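Local coordinates for protein pullulanase (Klebsiella oxytoca, PDB 2YOC) that hydrolyses the alpha-1,6-glucosidic linkages of pullulan and related branched alpha-glucans as a membrane-binding enzyme exported by a type 2 secretion system, at residues 838-843 against 921-926; 826-831 against 896-901; 210-215 against 232-237. One frame throughout, in Å; residues are numbered along the deposited sequence.

Contact 1 of 3, residues 838-843 against 921-926; sequences ADLATR and MVATPG
The first turn of helix 840-855 meets the irregular 921-926 segment at Leu840 and Val922, whose CA atoms lie 6.1 Å apart; no hydrogen bond joins the two backbones. Val922 is a compact branched residue that fills the angle between the helix start and an arginine side chain. Its CG2 meets the backbone of Asp839 and Leu840, while CG1 lies 3.8 Å from CD of Arg843. Leu840 swings CG away from its own N (chi1 -173°), and the methyls then reach along the other segment: CD1 approaches CG of Pro925 at 4.0 Å, and CD2 approaches CB of Ala923 at 4.2 Å. Helix 840-855, with Asp839 as its N-cap residue, lies between two strands of the parallel barrel, which carries the active site in this glycosidase family; the loop before helix 927-945 packs on its N-terminal turn, with Leu840 also touching Glu929. Arg843 runs back, extended from CG to NE, to give NE to O of Ala838 at 2.8 Å through a bent bond (134°). One face of its guanidinium receives CB of Val922, while the CE methyl of Met921, a selenomethionine, comes in plane to the edge. A long, partly apolar chain suits arginine here: its CD methylene packs on CG1 of Val922 while NH2 reaches the carbonyl of Ser835.

Contact 2 of 3, residues 826-831 against 896-901; sequences LWDMIS and NNYNVG
The indole of Trp827 is sandwiched between two polar atoms: ND2 of Asn896 stands 3.1 Å above one face and OG of Ser831 lies over the opposite one, both offset toward the rim. At its edge, in plane, are CD1 of Tyr898 and OD1 of Asp828. Trp827 holds CG opposite its backbone N (chi1 -180°), which carries the indole out to Asn896 and Tyr898. With Tyr898 it forms an offset edge-to-face pair, the indole edge directed at the phenol face and the planes at 88°. The Asn896 amide is turned almost upright on the indole, 83° from its plane. NE1 of Trp827 and ND2 of Asn896 are both donors, so their closeness is not a hydrogen bond. Asparagine suits the spot because its two ends do different work: OD1 accepts from N of Tyr898 at 3.2 Å, making an Asx turn, and ND2 donates to the carbonyl of Leu870. Serine is small enough to lie between the indole face and the phenol, OG of Ser831 being 3.6 Å from CE1 of Tyr898 and bonded back to O of Trp827. Asp828 is held by Ser872 OG and the N-H groups of Lys873 and Phe875, Tyr898 OH by the carbonyl of Lys919. Asp828, Asn896 ND2 and Tyr898 OH thus find partners outside the two segments, and what joins the segments is ring and amide packing, not hydrogen bonds.

Contact 3 of 3, residues 210-215 against 232-237; sequences KLTPTT and AFKLPD
This is an antiparallel pairing of two short strands, 212-214 and 232-234, at one margin of a mixed sheet in the pullulanase N2 domain. Thr212 and Lys234 form a hydrogen-bonded pair: N of Lys234 donates to O of Thr212 at 2.7 Å, and N of Thr212 to O of Lys234 at 3.1 Å. Pro213 and Phe233 follow as a non-hydrogen-bonded pair, a position where the missing N-H of proline costs this pairing nothing. Beyond them a bond from N of Thr214 to O of Ala232 marks an irregular end of the pairing. The N-to-C directions of the strands make 126°, well short of the 180° of a straight antiparallel pair, so the segments splay.

Thr212 and Lys234 share the exposed face, lying alongside each other with OG1 of the threonine 3.4 Å from CB of the lysine; the lysine stem packs while its amine leads away. Thr214 places CG2 between its backbone N and carbonyl carbon, which lays the methyl over the Phe233-Lys234 peptide, 3.4 Å from N of Lys234. Leu211, Phe233 and Leu235 are the buried residues. Leu211 brings CB within 3.8 Å of CB of Phe233 and sets CD2 against CG of Leu235, the two leucines pointing the same way; Val186, Leu188 and Leu175 pack on this group. Pro213, on the Phe233 face, is itself exposed. Lys210 folds back so that NZ serves the carbonyls of both Leu211 and Val186.

The backbone bond from Leu211 to Val186 of 185-191, the outermost strand at the opposite end of the sheet, suggests that the two margins come together. Short antiparallel edge pairing over an apolar interior is consistent with the immunoglobulin-like beta fold of the E-set clan, to which the N2 domain belongs.

In the fold
Contacts 1 and 2 are neighbours, their centres 11 Å apart, and they hold successive helices between barrel strands 814-816 and 860-864: 826-833 in contact 2 and 840-855 in contact 1, each met by a different loop from farther along the chain. They touch where Leu840 packs on Trp827 and Pro925 on Asn896. Contact 2 is wholly buried and relies on aromatic and amide groups whose polar ends mostly bond outside the pair; contact 1, nearer the surface, uses aliphatic side chains and one arginine. Contact 3 is remote, its nearest atoms about 49 Å from contact 2, in the N2 domain. There, unlike in the other two, backbone hydrogen bonds cross between the segments.

Contact 1 of 3, residues 838-843 against 921-926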
# COMPACT_ATOMS: atom_id res chain seq x y z
N ALA B 838 29.84 -13.77 17.01
CA ALA B 838 29.25 -15.10 17.04
C ALA B 838 30.31 -16.22 17.03
O ALA B 838 30.92 -16.51 16.00
CB ALA B 838 28.25 -15.26 15.92
N ASP B 839 30.53 -16.82 18.21
CA ASP B 839 31.48 -17.92 18.44
C ASP B 839 30.96 -19.22 17.83
O ASP B 839 29.75 -19.33 17.59
CB ASP B 839 31.73 -18.11 19.94
CG ASP B 839 30.47 -18.08 20.79
OD1 ASP B 839 29.91 -16.97 21.00
OD2 ASP B 839 30.05 -19.17 21.26
N LEU B 840 31.86 -20.20 17.60
CA LEU B 840 31.56 -21.49 16.98
C LEU B 840 30.26 -22.10 17.48
O LEU B 840 29.43 -22.51 16.66
CB LEU B 840 32.75 -22.47 17.12
CG LEU B 840 32.69 -23.83 16.39
CD1 LEU B 840 32.52 -23.67 14.88
CD2 LEU B 840 33.94 -24.62 16.62
N ALA B 841 30.06 -22.08 18.82
CA ALA B 841 28.86 -22.59 19.52
C ALA B 841 27.55 -21.94 19.06
O ALA B 841 26.55 -22.65 18.86
CB ALA B 841 29.03 -22.42 21.02
N THR B 842 27.54 -20.59 18.91
CA THR B 842 26.34 -19.87 18.47
C THR B 842 26.08 -20.07 16.98
O THR B 842 24.92 -20.13 16.56
CB THR B 842 26.36 -18.39 18.88
OG1 THR B 842 27.18 -17.69 17.96
CG2 THR B 842 26.83 -18.17 20.32
N ARG B 843 27.15 -20.20 16.18
CA ARG B 843 27.04 -20.43 14.74
C ARG B 843 26.46 -21.83 14.48
O ARG B 843 25.68 -21.99 13.54
CB ARG B 843 28.38 -20.21 14.02
CG ARG B 843 28.95 -18.80 14.19
CD ARG B 843 30.08 -18.50 13.22
NE ARG B 843 30.50 -17.10 13.32
CZ ARG B 843 31.21 -16.44 12.42
NH1 ARG B 843 31.62 -17.06 11.31
NH2 ARG B 843 31.51 -15.17 12.60
N MSE B 921 37.57 -15.76 11.10
CA MSE B 921 36.73 -15.23 12.19
C MSE B 921 36.41 -16.25 13.27
O MSE B 921 36.49 -15.92 14.46
CB MSE B 921 35.47 -14.54 11.67
CG MSE B 921 35.76 -13.29 10.88
SE MSE B 921 34.27 -12.06 10.82
CE MSE B 921 32.89 -13.33 10.10
N VAL B 922 36.12 -17.50 12.86
CA VAL B 922 35.87 -18.56 13.82
C VAL B 922 36.48 -19.90 13.45
O VAL B 922 36.66 -20.20 12.27
CB VAL B 922 34.40 -18.60 14.35
CG1 VAL B 922 33.60 -19.76 13.76
CG2 VAL B 922 34.37 -18.62 15.89
N ALA B 923 36.84 -20.70 14.49
CA ALA B 923 37.44 -22.03 14.43
C ALA B 923 36.66 -23.00 13.54
O ALA B 923 35.45 -22.83 13.38
CB ALA B 923 37.55 -22.60 15.83
N THR B 924 37.35 -24.01 12.98
CA THR B 924 36.73 -25.02 12.12
C THR B 924 36.09 -26.11 13.00
O THR B 924 36.74 -26.57 13.95
CB THR B 924 37.75 -25.57 11.09
OG1 THR B 924 38.33 -24.46 10.41
CG2 THR B 924 37.13 -26.52 10.06
N PRO B 925 34.82 -26.53 12.71
CA PRO B 925 34.19 -27.59 13.50
C PRO B 925 34.97 -28.90 13.53
O PRO B 925 35.69 -29.22 12.58
CB PRO B 925 32.85 -27.80 12.79
CG PRO B 925 32.60 -26.56 12.06
CD PRO B 925 33.92 -26.06 11.64
N GLY B 926 34.83 -29.62 14.64
CA GLY B 926 35.45 -30.91 14.89
C GLY B 926 34.43 -31.95 15.30
O GLY B 926 33.23 -31.66 15.36

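Contact 2 of 3, residues 826-831 against 896-901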
# COMPACT_ATOMS: atom_id res chain seq x y z
N LEU B 826 24.78 -23.76 3.62
CA LEU B 826 24.24 -23.00 4.74
C LEU B 826 25.36 -22.48 5.66
O LEU B 826 25.40 -21.27 5.94
CB LEU B 826 23.21 -23.81 5.52
CG LEU B 826 22.54 -23.12 6.69
CD1 LEU B 826 21.86 -21.79 6.26
CD2 LEU B 826 21.59 -24.06 7.41
N TRP B 827 26.30 -23.38 6.07
CA TRP B 827 27.44 -23.04 6.90
C TRP B 827 28.28 -21.95 6.26
O TRP B 827 28.62 -20.96 6.92
CB TRP B 827 28.31 -24.27 7.13
CG TRP B 827 29.51 -23.97 7.99
CD1 TRP B 827 30.77 -23.69 7.56
CD2 TRP B 827 29.52 -23.83 9.41
NE1 TRP B 827 31.58 -23.42 8.63
CE2 TRP B 827 30.84 -23.50 9.78
CE3 TRP B 827 28.56 -23.98 10.41
CZ2 TRP B 827 31.22 -23.31 11.12
CZ3 TRP B 827 28.93 -23.79 11.74
CH2 TRP B 827 30.24 -23.47 12.08
N ASP B 828 28.62 -22.11 4.96
CA ASP B 828 29.40 -21.12 4.24
C ASP B 828 28.71 -19.75 4.27
O ASP B 828 29.34 -18.75 4.61
CB ASP B 828 29.79 -21.63 2.84
CG ASP B 828 30.83 -22.76 2.82
OD1 ASP B 828 31.25 -23.20 3.90
OD2 ASP B 828 31.21 -23.20 1.70
N MSE B 829 27.40 -19.72 4.04
CA MSE B 829 26.60 -18.49 4.12
C MSE B 829 26.65 -17.84 5.51
O MSE B 829 26.78 -16.62 5.59
CB MSE B 829 25.15 -18.77 3.72
CG MSE B 829 25.02 -19.06 2.26
SE MSE B 829 25.33 -17.47 1.16
CE MSE B 829 23.41 -17.12 0.82
N ILE B 830 26.57 -18.65 6.59
CA ILE B 830 26.66 -18.15 7.96
C ILE B 830 28.07 -17.58 8.16
O ILE B 830 28.19 -16.43 8.61
CB ILE B 830 26.24 -19.21 9.03
CG1 ILE B 830 24.75 -19.58 8.88
CG2 ILE B 830 26.56 -18.76 10.49
CD1 ILE B 830 24.37 -20.93 9.52
N SER B 831 29.13 -18.32 7.74
CA SER B 831 30.52 -17.86 7.81
C SER B 831 30.69 -16.48 7.14
O SER B 831 31.31 -15.60 7.73
CB SER B 831 31.46 -18.90 7.20
OG SER B 831 31.27 -20.16 7.85
N ASN B 896 34.04 -30.41 8.77
CA ASN B 896 33.00 -30.02 7.83
C ASN B 896 33.58 -29.60 6.47
O ASN B 896 32.84 -29.05 5.64
CB ASN B 896 32.18 -28.88 8.43
CG ASN B 896 32.91 -27.55 8.54
OD1 ASN B 896 34.15 -27.47 8.62
ND2 ASN B 896 32.14 -26.47 8.57
N ASN B 897 34.90 -29.84 6.24
CA ASN B 897 35.59 -29.50 4.99
C ASN B 897 35.72 -27.98 4.78
O ASN B 897 35.84 -27.49 3.65
CB ASN B 897 34.94 -30.24 3.78
CG ASN B 897 35.81 -30.36 2.57
OD1 ASN B 897 36.93 -30.86 2.62
ND2 ASN B 897 35.27 -29.95 1.43
N TYR B 898 35.72 -27.23 5.88
CA TYR B 898 35.85 -25.78 5.82
C TYR B 898 37.32 -25.41 5.71
O TYR B 898 38.16 -26.14 6.23
CB TYR B 898 35.19 -25.14 7.05
CG TYR B 898 35.24 -23.62 7.11
CD1 TYR B 898 34.33 -22.85 6.38
CD2 TYR B 898 36.11 -22.96 7.97
CE1 TYR B 898 34.33 -21.46 6.47
CE2 TYR B 898 36.12 -21.57 8.07
CZ TYR B 898 35.22 -20.82 7.32
OH TYR B 898 35.23 -19.45 7.42
N ASN B 899 37.63 -24.30 5.00
CA ASN B 899 39.00 -23.81 4.79
C ASN B 899 39.96 -24.94 4.35
O ASN B 899 40.79 -25.44 5.14
CB ASN B 899 39.50 -23.03 6.02
CG ASN B 899 40.86 -22.43 5.89
OD1 ASN B 899 41.22 -21.87 4.86
ND2 ASN B 899 41.65 -22.57 6.94
N VAL B 900 39.74 -25.40 3.12
CA VAL B 900 40.50 -26.48 2.49
C VAL B 900 41.13 -25.96 1.21
O VAL B 900 41.70 -26.73 0.44
CB VAL B 900 39.64 -27.76 2.26
CG1 VAL B 900 39.22 -28.38 3.59
CG2 VAL B 900 38.42 -27.48 1.37
N GLY B 901 41.02 -24.65 1.01
CA GLY B 901 41.56 -23.94 -0.15
C GLY B 901 40.67 -22.83 -0.65
O GLY B 901 39.50 -22.74 -0.27

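Contact 3 of 3, residues 210-215 against 232-237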
# COMPACT_ATOMS: atom_id res chain seq x y z
N LYS B 210 4.39 -21.97 -55.49
CA LYS B 210 3.99 -20.58 -55.36
C LYS B 210 3.19 -20.37 -54.06
O LYS B 210 2.25 -21.11 -53.77
CB LYS B 210 3.26 -20.07 -56.63
CG LYS B 210 2.75 -18.61 -56.60
CD LYS B 210 3.84 -17.54 -56.84
CE LYS B 210 3.40 -16.14 -56.43
NZ LYS B 210 3.93 -15.72 -55.10
N LEU B 211 3.61 -19.39 -53.27
CA LEU B 211 2.92 -19.08 -52.02
C LEU B 211 1.99 -17.88 -52.21
O LEU B 211 2.30 -16.97 -52.97
CB LEU B 211 3.89 -18.91 -50.84
CG LEU B 211 4.86 -20.05 -50.60
CD1 LEU B 211 5.88 -19.66 -49.59
CD2 LEU B 211 4.12 -21.31 -50.14
N THR B 212 0.82 -17.92 -51.57
CA THR B 212 -0.19 -16.88 -51.70
C THR B 212 -0.48 -16.29 -50.34
O THR B 212 -0.60 -17.07 -49.38
CB THR B 212 -1.50 -17.43 -52.34
OG1 THR B 212 -2.29 -18.07 -51.33
CG2 THR B 212 -1.24 -18.37 -53.55
N PRO B 213 -0.61 -14.95 -50.21
CA PRO B 213 -0.89 -14.38 -48.88
C PRO B 213 -2.20 -14.86 -48.27
O PRO B 213 -3.24 -14.94 -48.95
CB PRO B 213 -0.90 -12.87 -49.14
CG PRO B 213 -1.17 -12.74 -50.60
CD PRO B 213 -0.51 -13.90 -51.23
N THR B 214 -2.13 -15.27 -47.00
CA THR B 214 -3.28 -15.73 -46.21
C THR B 214 -3.23 -15.18 -44.80
O THR B 214 -2.33 -14.40 -44.46
CB THR B 214 -3.46 -17.27 -46.29
OG1 THR B 214 -4.78 -17.59 -45.84
CG2 THR B 214 -2.38 -18.05 -45.50
N THR B 215 -4.20 -15.55 -43.99
CA THR B 215 -4.24 -15.12 -42.61
C THR B 215 -3.96 -16.27 -41.66
O THR B 215 -4.42 -17.40 -41.91
CB THR B 215 -5.51 -14.31 -42.32
OG1 THR B 215 -6.63 -14.97 -42.89
CG2 THR B 215 -5.43 -12.89 -42.88
N ALA B 232 1.49 -14.67 -42.94
CA ALA B 232 1.04 -16.01 -43.35
C ALA B 232 0.95 -16.19 -44.86
O ALA B 232 0.49 -15.29 -45.56
CB ALA B 232 -0.31 -16.34 -42.70
N PHE B 233 1.38 -17.38 -45.35
CA PHE B 233 1.33 -17.77 -46.77
C PHE B 233 0.77 -19.17 -46.94
O PHE B 233 1.22 -20.10 -46.27
CB PHE B 233 2.72 -17.68 -47.43
CG PHE B 233 3.35 -16.32 -47.32
CD1 PHE B 233 4.14 -15.98 -46.22
CD2 PHE B 233 3.13 -15.35 -48.29
CE1 PHE B 233 4.71 -14.71 -46.12
CE2 PHE B 233 3.71 -14.09 -48.18
CZ PHE B 233 4.49 -13.78 -47.09
N LYS B 234 -0.21 -19.31 -47.85
CA LYS B 234 -0.88 -20.57 -48.19
C LYS B 234 -0.05 -21.31 -49.23
O LYS B 234 0.39 -20.70 -50.21
CB LYS B 234 -2.29 -20.30 -48.73
CG LYS B 234 -3.22 -21.50 -48.71
CD LYS B 234 -4.52 -21.24 -49.46
CE LYS B 234 -5.58 -22.31 -49.30
NZ LYS B 234 -6.27 -22.28 -47.97
N LEU B 235 0.20 -22.62 -49.01
CA LEU B 235 0.96 -23.48 -49.94
C LEU B 235 -0.02 -23.97 -50.99
O LEU B 235 -1.21 -24.08 -50.67
CB LEU B 235 1.54 -24.70 -49.21
CG LEU B 235 3.00 -24.62 -48.77
CD1 LEU B 235 3.11 -23.97 -47.39
CD2 LEU B 235 3.62 -26.00 -48.71
N PRO B 236 0.42 -24.36 -52.23
CA PRO B 236 -0.54 -24.91 -53.21
C PRO B 236 -1.21 -26.19 -52.72
O PRO B 236 -0.71 -26.83 -51.79
CB PRO B 236 0.32 -25.14 -54.46
CG PRO B 236 1.69 -25.21 -53.98
CD PRO B 236 1.79 -24.32 -52.80
N ASP B 237 -2.36 -26.54 -53.30
CA ASP B 237 -3.07 -27.76 -52.89
C ASP B 237 -2.39 -29.04 -53.39
O ASP B 237 -2.47 -30.07 -52.73
CB ASP B 237 -4.55 -27.70 -53.25
CG ASP B 237 -5.29 -26.58 -52.54
OD1 ASP B 237 -4.98 -26.33 -51.34
OD2 ASP B 237 -6.17 -25.96 -53.17